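Local structure of 3-polyprenyl-4-hydroxybenzoate decarboxylase and related decarboxylases (Pelotomaculum thermopropionicum, 6H6X) at residues V54-F67 and P284-L298. The protein is a UbiD-family, prenylated-FMN-dependent enzyme that probably decarboxylates aromatic acids, and carboxylates 2-furoic acid to 2,5-furandicarboxylic acid in the reverse direction. The protein carries 8 engineered substitutions. Numbering follows the deposited sequence.
Sequences VPVVTGLAGDRELF and PVYHTIIPASREHLL. With 4LU (1-deoxy-5-O-phosphono-1-(3,3,4,5-tetramethyl-9,11-dioxo-2,3,8,9,10,11-hexahydro-7H-quinolino[1,8-fg]pteridin-12-ium-7-y l)-D-ribitol), chain I.
V56 and V57 pair in parallel with Y286 and H287, which adds strand 286-287 to the edge of the small mixed sheet of the UbiD N-terminal region and so joins that region to the chain leading from the flavin-binding, Rift-related domain into helix 294-315. Y286 N gives to P55 O, V57 N to Y286 O at 2.7 Å, and T288 N to V57 O at 3.0 Å. With CG anti to the backbone N (chi1 179°) and the chain extended beyond it, E295 reaches from helix 294-315 to the turn at G59 and L60. G59 N binds E295 OE1 at 2.8 Å and L60 N binds E295 OE2 at 3.0 Å, both from above the carboxylate plane. H287 NE2 also donates to E295 OE2 (2.9 Å), on its syn side and from the face opposite L60 N. A water gives OE1 a second donor; it accepts from I290 N, donates to S293 OG and also bonds T58 OG1. With alanine at E295, the G59 and L60 amides and H287 NE2 would probably lose their acceptor, and the imidazole one restraint on its rotation. That ring is also packed from one side, L60 CD1 making a CH-pi contact 3.6 Å from the H287 centroid. S293 OG accepts from H296 N as the helix N-cap and donates to I290 O. A292 N, in the type II turn from I290 to S293, bonds H296 ND1 in the ring plane, which helps set the rotation of this imidazole, whose H296 CD2 lies 3.2 Å from C7M of the prenylated flavin. R294 turns its guanidinium to a salt bridge with E376 of the second subunit. Further along, L298 CB meets F67 CE2 at 3.5 Å.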
# COMPACT_ATOMS: atom_id res chain seq x y z
N VAL B 54 5.84 -9.88 36.70
CA VAL B 54 6.00 -10.59 35.41
C VAL B 54 5.98 -9.62 34.21
O VAL B 54 5.03 -8.88 34.06
CB VAL B 54 4.87 -11.64 35.28
CG1 VAL B 54 4.87 -12.30 33.88
CG2 VAL B 54 4.98 -12.68 36.40
N PRO B 55 7.01 -9.63 33.35
CA PRO B 55 6.96 -8.87 32.11
C PRO B 55 6.06 -9.49 31.03
O PRO B 55 5.65 -10.64 31.17
CB PRO B 55 8.41 -8.86 31.63
CG PRO B 55 9.02 -10.03 32.21
CD PRO B 55 8.27 -10.39 33.46
N VAL B 56 5.72 -8.68 30.01
CA VAL B 56 4.83 -9.08 28.91
C VAL B 56 5.59 -8.87 27.63
O VAL B 56 6.23 -7.84 27.47
CB VAL B 56 3.55 -8.29 28.91
CG1 VAL B 56 2.74 -8.53 27.63
CG2 VAL B 56 2.71 -8.67 30.12
N VAL B 57 5.57 -9.86 26.73
CA VAL B 57 6.20 -9.69 25.43
C VAL B 57 5.08 -9.76 24.36
O VAL B 57 4.08 -10.47 24.50
CB VAL B 57 7.37 -10.67 25.23
CG1 VAL B 57 6.89 -12.11 25.05
CG2 VAL B 57 8.22 -10.30 24.07
N THR B 58 5.22 -8.96 23.32
CA THR B 58 4.29 -9.00 22.20
C THR B 58 5.05 -8.82 20.88
O THR B 58 6.13 -8.26 20.88
CB THR B 58 3.13 -8.01 22.35
OG1 THR B 58 2.11 -8.28 21.35
CG2 THR B 58 3.60 -6.59 22.26
N GLY B 59 4.51 -9.38 19.80
CA GLY B 59 5.05 -9.18 18.46
C GLY B 59 6.33 -9.97 18.23
O GLY B 59 7.30 -9.42 17.73
N LEU B 60 6.31 -11.27 18.54
CA LEU B 60 7.50 -12.16 18.38
C LEU B 60 7.97 -12.31 16.97
O LEU B 60 9.18 -12.47 16.72
CB LEU B 60 7.23 -13.57 18.92
CG LEU B 60 6.87 -13.64 20.41
CD1 LEU B 60 6.68 -15.07 20.82
CD2 LEU B 60 7.95 -12.98 21.24
N ALA B 61 7.03 -12.25 16.04
CA ALA B 61 7.35 -12.25 14.62
C ALA B 61 6.22 -11.54 13.90
O ALA B 61 5.06 -11.89 14.08
CB ALA B 61 7.46 -13.70 14.13
N GLY B 62 6.56 -10.56 13.09
CA GLY B 62 5.60 -9.70 12.43
C GLY B 62 5.84 -9.47 10.96
O GLY B 62 5.32 -8.53 10.40
N ASP B 63 6.63 -10.35 10.34
CA ASP B 63 6.92 -10.31 8.93
C ASP B 63 7.38 -11.68 8.52
O ASP B 63 7.73 -12.52 9.36
CB ASP B 63 7.93 -9.22 8.60
CG ASP B 63 9.35 -9.49 9.15
OD1 ASP B 63 9.89 -10.63 8.96
OD2 ASP B 63 9.94 -8.54 9.72
N ARG B 64 7.36 -11.93 7.23
CA ARG B 64 7.68 -13.25 6.71
C ARG B 64 9.16 -13.66 6.87
O ARG B 64 9.43 -14.86 6.93
CB ARG B 64 7.20 -13.32 5.27
CG ARG B 64 5.73 -13.57 5.24
CD ARG B 64 5.18 -12.77 4.09
NE ARG B 64 4.51 -11.53 4.46
CZ ARG B 64 3.19 -11.45 4.48
NH1 ARG B 64 2.53 -12.55 4.22
NH2 ARG B 64 2.55 -10.31 4.77
N GLU B 65 10.07 -12.70 6.95
CA GLU B 65 11.50 -12.98 7.19
C GLU B 65 11.70 -13.65 8.57
O GLU B 65 12.30 -14.71 8.64
CB GLU B 65 12.34 -11.70 7.03
N LEU B 66 11.07 -13.10 9.62
CA LEU B 66 11.13 -13.71 10.95
C LEU B 66 10.46 -15.03 11.04
O LEU B 66 11.02 -15.93 11.63
CB LEU B 66 10.61 -12.77 12.01
CG LEU B 66 11.53 -11.56 12.14
CD1 LEU B 66 10.94 -10.56 13.10
CD2 LEU B 66 12.92 -11.98 12.60
N PHE B 67 9.30 -15.24 10.42
CA PHE B 67 8.74 -16.58 10.47
C PHE B 67 9.59 -17.58 9.72
O PHE B 67 9.64 -18.75 10.09
CB PHE B 67 7.28 -16.62 9.96
CG PHE B 67 6.28 -16.15 10.98
CD1 PHE B 67 5.85 -16.99 11.98
CD2 PHE B 67 5.77 -14.88 10.92
CE1 PHE B 67 4.93 -16.56 12.93
CE2 PHE B 67 4.82 -14.45 11.86
CZ PHE B 67 4.40 -15.29 12.86
N PRO B 284 8.69 -16.00 35.06
CA PRO B 284 8.23 -16.22 33.68
C PRO B 284 8.04 -14.93 32.86
O PRO B 284 7.87 -13.84 33.42
CB PRO B 284 6.89 -16.89 33.88
CG PRO B 284 6.37 -16.35 35.16
CD PRO B 284 7.58 -16.06 36.03
N VAL B 285 8.05 -15.07 31.54
CA VAL B 285 7.63 -14.01 30.61
C VAL B 285 6.25 -14.36 30.06
O VAL B 285 6.07 -15.43 29.54
CB VAL B 285 8.59 -13.88 29.44
CG1 VAL B 285 8.30 -12.62 28.67
CG2 VAL B 285 10.02 -13.86 29.95
N TYR B 286 5.30 -13.44 30.19
CA TYR B 286 3.97 -13.63 29.66
C TYR B 286 3.93 -13.09 28.19
O TYR B 286 4.35 -11.97 27.94
CB TYR B 286 2.95 -12.95 30.54
CG TYR B 286 1.53 -13.17 30.06
CD1 TYR B 286 0.97 -12.37 29.05
CD2 TYR B 286 0.74 -14.20 30.56
CE1 TYR B 286 -0.31 -12.59 28.59
CE2 TYR B 286 -0.55 -14.40 30.09
CZ TYR B 286 -1.05 -13.59 29.10
OH TYR B 286 -2.33 -13.80 28.63
N HIS B 287 3.40 -13.89 27.27
CA HIS B 287 3.30 -13.51 25.84
C HIS B 287 1.83 -13.20 25.52
O HIS B 287 0.92 -13.96 25.86
CB HIS B 287 3.82 -14.63 24.99
CG HIS B 287 3.64 -14.42 23.52
ND1 HIS B 287 3.41 -15.47 22.67
CD2 HIS B 287 3.67 -13.31 22.76
CE1 HIS B 287 3.36 -15.02 21.43
NE2 HIS B 287 3.52 -13.71 21.47
N THR B 288 1.59 -12.03 24.93
CA THR B 288 0.26 -11.76 24.41
C THR B 288 0.32 -11.50 22.91
O THR B 288 1.34 -11.02 22.40
CB THR B 288 -0.42 -10.61 25.16
OG1 THR B 288 -1.81 -10.68 24.87
CG2 THR B 288 0.16 -9.23 24.78
N ILE B 289 -0.75 -11.86 22.22
CA ILE B 289 -0.87 -11.55 20.79
C ILE B 289 -1.97 -10.51 20.72
O ILE B 289 -3.08 -10.73 21.20
CB ILE B 289 -1.22 -12.80 19.98
CG1 ILE B 289 0.02 -13.71 19.84
CG2 ILE B 289 -1.73 -12.43 18.61
CD1 ILE B 289 -0.36 -15.14 19.42
N ILE B 290 -1.66 -9.36 20.15
CA ILE B 290 -2.65 -8.30 20.00
C ILE B 290 -3.51 -8.66 18.79
O ILE B 290 -2.97 -8.91 17.71
CB ILE B 290 -1.97 -6.97 19.76
CG1 ILE B 290 -1.20 -6.58 21.04
CG2 ILE B 290 -3.00 -5.89 19.48
CD1 ILE B 290 -0.17 -5.49 20.74
N PRO B 291 -4.83 -8.74 18.96
CA PRO B 291 -5.63 -9.17 17.81
C PRO B 291 -5.55 -8.20 16.64
O PRO B 291 -5.42 -6.98 16.82
CB PRO B 291 -7.03 -9.20 18.37
CG PRO B 291 -6.81 -9.63 19.78
CD PRO B 291 -5.66 -8.76 20.20
N ALA B 292 -5.60 -8.78 15.45
CA ALA B 292 -5.35 -8.10 14.20
C ALA B 292 -3.97 -7.46 13.98
O ALA B 292 -3.78 -6.70 13.02
CB ALA B 292 -6.46 -7.09 13.93
N SER B 293 -2.98 -7.76 14.81
CA SER B 293 -1.59 -7.40 14.54
C SER B 293 -1.02 -8.30 13.44
O SER B 293 -1.60 -9.32 13.07
CB SER B 293 -0.73 -7.58 15.81
OG SER B 293 -0.67 -8.94 16.18
N ARG B 294 0.13 -7.92 12.92
CA ARG B 294 0.87 -8.73 11.94
C ARG B 294 1.20 -10.10 12.46
O ARG B 294 1.08 -11.07 11.73
CB ARG B 294 2.14 -8.00 11.48
CG ARG B 294 1.89 -6.78 10.58
CD ARG B 294 1.18 -7.25 9.33
NE ARG B 294 1.28 -6.26 8.25
CZ ARG B 294 0.36 -5.36 7.93
NH1 ARG B 294 -0.84 -5.24 8.61
NH2 ARG B 294 0.61 -4.59 6.88
N GLU B 295 1.51 -10.19 13.75
CA GLU B 295 1.78 -11.45 14.39
C GLU B 295 0.52 -12.34 14.35
O GLU B 295 0.61 -13.53 14.04
CB GLU B 295 2.25 -11.20 15.82
CG GLU B 295 2.57 -12.41 16.68
CD GLU B 295 2.94 -12.05 18.17
OE1 GLU B 295 2.44 -11.04 18.76
OE2 GLU B 295 3.75 -12.82 18.77
N HIS B 296 -0.62 -11.77 14.71
CA HIS B 296 -1.86 -12.52 14.66
C HIS B 296 -2.18 -12.95 13.22
O HIS B 296 -2.42 -14.12 12.98
CB HIS B 296 -3.01 -11.68 15.20
CG HIS B 296 -4.32 -12.38 15.25
ND1 HIS B 296 -5.51 -11.70 15.34
CD2 HIS B 296 -4.64 -13.69 15.17
CE1 HIS B 296 -6.51 -12.56 15.39
NE2 HIS B 296 -6.01 -13.78 15.27
N LEU B 297 -2.15 -12.00 12.30
CA LEU B 297 -2.50 -12.27 10.90
C LEU B 297 -1.55 -13.28 10.24
O LEU B 297 -2.02 -14.23 9.60
CB LEU B 297 -2.55 -10.95 10.11
CG LEU B 297 -3.65 -9.96 10.54
CD1 LEU B 297 -3.71 -8.78 9.62
CD2 LEU B 297 -5.02 -10.63 10.73
N LEU B 298 -0.23 -13.16 10.47
CA LEU B 298 0.75 -14.07 9.85
C LEU B 298 0.76 -15.48 10.41
O LEU B 298 1.04 -16.45 9.66
CB LEU B 298 2.14 -13.45 9.83
CG LEU B 298 2.25 -12.28 8.88
CD1 LEU B 298 3.57 -11.52 8.99
CD2 LEU B 298 2.10 -12.79 7.48
C9 4LU I . -5.87 -18.41 16.18
C8 4LU I . -4.88 -17.46 16.57
C7 4LU I . -5.15 -16.41 17.46
C10 4LU I . -9.41 -19.38 16.99
C6 4LU I . -6.60 -16.16 17.83
N3 4LU I . -11.52 -19.87 18.75
C2 4LU I . -11.24 -20.76 17.74
C13 4LU I . -6.36 -13.80 19.18
C5 4LU I . -7.10 -15.08 18.83
C1 4LU I . -9.39 -15.90 18.44
O2 4LU I . -11.94 -21.81 17.62
N1 4LU I . -10.20 -20.52 16.89
C4 4LU I . -10.80 -18.73 18.94
O4 4LU I . -11.08 -17.95 19.89
C4A 4LU I . -9.66 -18.42 18.00
N5 4LU I . -8.83 -17.26 18.14
C3 4LU I . -8.56 -15.09 19.13
C12 4LU I . -6.77 -15.80 20.17
C5A 4LU I . -7.54 -17.24 17.56
C7M 4LU I . -4.05 -15.41 17.84
C8M 4LU I . -3.51 -17.70 16.00
C9A 4LU I . -7.22 -18.34 16.60
N10 4LU I . -8.31 -19.16 16.12
C1' 4LU I . -8.12 -20.13 15.05
C2' 4LU I . -7.66 -21.55 15.45
O2' 4LU I . -6.61 -21.56 16.42
C3' 4LU I . -7.13 -22.23 14.20
O3' 4LU I . -8.08 -22.09 13.14
C4' 4LU I . -6.76 -23.70 14.45
O4' 4LU I . -5.85 -24.26 13.46
C5' 4LU I . -7.93 -24.66 14.55
O5' 4LU I . -7.23 -25.90 14.78
P 4LU I . -7.91 -27.36 14.54
O2P 4LU I . -6.93 -28.40 15.11
O3P 4LU I . -9.22 -27.36 15.38
O1P 4LU I . -8.06 -27.47 13.02
O HOH W 1 0.81 -8.87 18.93